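PDB 3MSZ: glutaredoxin 1 from Francisella tularensis subsp. tularensis, which probably reduces protein disulfides as a small thiol-disulfide oxidoreductase of the thioredoxin-like glutaredoxin family, and binds glutathione. Local coordinates for residues 9-14 with 60-65. Sequence-based numbering, arbitrary orientation.
Sequences YTRNGC and STVPQI. With GSH (glutathione), chain D; CAC (cacodylate ion), chain C.
Val62 sits against the backbone of Tyr9 and Thr10 and also reaches the redox site. Its chi1 of -76° sets CG1 anti to the carbonyl carbon, 3.6 Å from Tyr9 O, and CG2 between the backbone N and that carbon, where it meets Arg11 CG at 3.9 Å, the two side chains crossing at about a right angle. Cys14, the first cysteine of the CxxC motif, has two conformers; in the one given, SG lies 3.6 Å from Val62 O. A cacodylate ion, probably a component of the crystallisation solution, bridges the segments: Val62 N donates to its O2 at 3.0 Å, and Arg11 NE and NH1 both donate to O1, which lies in the plane of the guanidinium at its edge.

Behind this lies the antiparallel hydrogen-bonded pair Tyr9 and Gln64, joining strands 6-10 and 64-67. Tyr9 N donates to Gln64 O at 2.9 Å and Gln64 N to Tyr9 O at 3.2 Å; Tyr9 O also takes a CA-H contact from Pro63. The peptide before Pro63 is cis, as in the cis-proline loop of thioredoxin folds. Cys17 packs on Val62 and Pro63 from helix 15-26. Thr61, Val62 and Pro63 belong to the glutathione pocket. In related glutaredoxins the residue before the cis-proline pairs its backbone with the cysteine of glutathione; here Val62 N holds cacodylate instead, while glutathione packs nearby on Thr61 and Pro63.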
# COMPACT_ATOMS: atom_id res chain seq x y z
N TYR A 9 -1.75 2.04 -2.90
CA TYR A 9 -1.28 2.89 -3.96
C TYR A 9 -0.33 2.09 -4.83
O TYR A 9 0.62 1.49 -4.32
CB TYR A 9 -0.59 4.11 -3.36
CG TYR A 9 -1.55 5.03 -2.62
CD1 TYR A 9 -2.22 6.03 -3.30
CD2 TYR A 9 -1.75 4.91 -1.24
CE1 TYR A 9 -3.10 6.89 -2.64
CE2 TYR A 9 -2.64 5.77 -0.56
CZ TYR A 9 -3.29 6.76 -1.28
OH TYR A 9 -4.18 7.62 -0.65
N THR A 10 -0.57 2.13 -6.15
CA THR A 10 0.13 1.26 -7.06
C THR A 10 0.45 1.97 -8.38
O THR A 10 0.09 3.12 -8.59
CB THR A 10 -0.73 0.02 -7.41
OG1 THR A 10 -1.89 0.45 -8.13
CG2 THR A 10 -1.21 -0.70 -6.15
N ARG A 11 1.16 1.25 -9.24
CA ARG A 11 1.30 1.62 -10.64
C ARG A 11 1.17 0.32 -11.46
O ARG A 11 1.34 -0.81 -10.92
CB ARG A 11 2.64 2.32 -10.88
CG ARG A 11 3.84 1.35 -10.91
CD ARG A 11 5.15 2.12 -11.13
NE ARG A 11 6.33 1.24 -11.08
CZ ARG A 11 6.70 0.40 -12.05
NH1 ARG A 11 7.80 -0.33 -11.91
NH2 ARG A 11 6.00 0.30 -13.18
N ASN A 12 0.84 0.45 -12.74
CA ASN A 12 0.87 -0.71 -13.66
C ASN A 12 2.32 -1.10 -13.99
O ASN A 12 3.20 -0.24 -14.04
CB ASN A 12 0.10 -0.40 -14.95
CG ASN A 12 -1.38 -0.13 -14.70
OD1 ASN A 12 -2.09 -1.00 -14.21
ND2 ASN A 12 -1.83 1.09 -15.02
N GLY A 13 2.58 -2.39 -14.20
CA GLY A 13 3.92 -2.88 -14.47
C GLY A 13 4.78 -3.03 -13.23
O GLY A 13 6.01 -3.15 -13.31
N CYS A 14 4.14 -2.98 -12.06
CA CYS A 14 4.83 -3.18 -10.80
C CYS A 14 4.37 -4.51 -10.19
O CYS A 14 3.29 -4.61 -9.62
CB CYS A 14 4.57 -2.01 -9.86
SG CYS A 14 5.51 -2.10 -8.32
N SER A 60 9.20 6.04 -1.29
CA SER A 60 9.73 6.41 -2.59
C SER A 60 9.54 5.27 -3.58
O SER A 60 10.15 5.27 -4.65
CB SER A 60 11.23 6.74 -2.48
OG SER A 60 11.95 5.57 -2.16
N THR A 61 8.69 4.32 -3.23
CA THR A 61 8.34 3.22 -4.11
C THR A 61 6.85 2.90 -3.94
O THR A 61 6.19 3.37 -2.99
CB THR A 61 9.16 1.95 -3.77
OG1 THR A 61 8.77 1.44 -2.49
CG2 THR A 61 10.66 2.28 -3.74
N VAL A 62 6.31 2.10 -4.85
CA VAL A 62 5.01 1.47 -4.65
C VAL A 62 5.25 -0.02 -4.69
O VAL A 62 6.25 -0.46 -5.22
CB VAL A 62 3.98 1.87 -5.72
CG1 VAL A 62 3.49 3.30 -5.45
CG2 VAL A 62 4.63 1.76 -7.11
N PRO A 63 4.34 -0.81 -4.10
CA PRO A 63 3.09 -0.36 -3.48
C PRO A 63 3.30 0.30 -2.10
O PRO A 63 4.31 0.06 -1.43
CB PRO A 63 2.31 -1.67 -3.31
CG PRO A 63 3.40 -2.65 -3.03
CD PRO A 63 4.55 -2.26 -3.91
N GLN A 64 2.33 1.12 -1.70
CA GLN A 64 2.19 1.60 -0.33
C GLN A 64 0.80 1.22 0.16
O GLN A 64 -0.23 1.57 -0.45
CB GLN A 64 2.41 3.13 -0.20
CG GLN A 64 3.86 3.58 -0.54
CD GLN A 64 4.96 2.90 0.30
OE1 GLN A 64 6.09 2.68 -0.16
NE2 GLN A 64 4.62 2.54 1.53
N ILE A 65 0.77 0.51 1.29
CA ILE A 65 -0.44 -0.05 1.83
C ILE A 65 -0.83 0.61 3.15
O ILE A 65 0.01 0.74 4.06
CB ILE A 65 -0.24 -1.56 2.06
CG1 ILE A 65 0.10 -2.24 0.73
CG2 ILE A 65 -1.48 -2.18 2.74
CD1 ILE A 65 0.80 -3.57 0.88
N1 GSH D . 14.39 -2.99 1.04
CA1 GSH D . 13.11 -2.97 0.35
C1 GSH D . 12.88 -1.73 -0.48
O11 GSH D . 13.00 -0.59 0.03
O12 GSH D . 12.55 -1.84 -1.70
CB1 GSH D . 12.98 -4.13 -0.63
CG1 GSH D . 11.53 -3.92 -1.07
CD1 GSH D . 11.00 -5.03 -1.89
OE1 GSH D . 11.20 -6.37 -1.49
N2 GSH D . 10.35 -4.56 -2.95
CA2 GSH D . 9.53 -3.40 -2.74
C2 GSH D . 8.41 -3.68 -1.80
O2 GSH D . 7.16 -3.01 -1.96
CB2 GSH D . 8.95 -2.97 -4.07
SG2 GSH D . 9.94 -1.66 -4.83
N3 GSH D . 8.68 -4.59 -0.84
CA3 GSH D . 8.53 -4.23 0.54
C3 GSH D . 9.22 -2.91 0.92
O31 GSH D . 10.08 -2.35 0.21
O32 GSH D . 8.93 -2.32 1.97
AS CAC C . 8.97 1.87 -8.54
O1 CAC C . 8.63 0.35 -9.31
O2 CAC C . 8.38 1.70 -6.93
C1 CAC C . 10.91 2.21 -8.51
C2 CAC C . 8.03 3.33 -9.43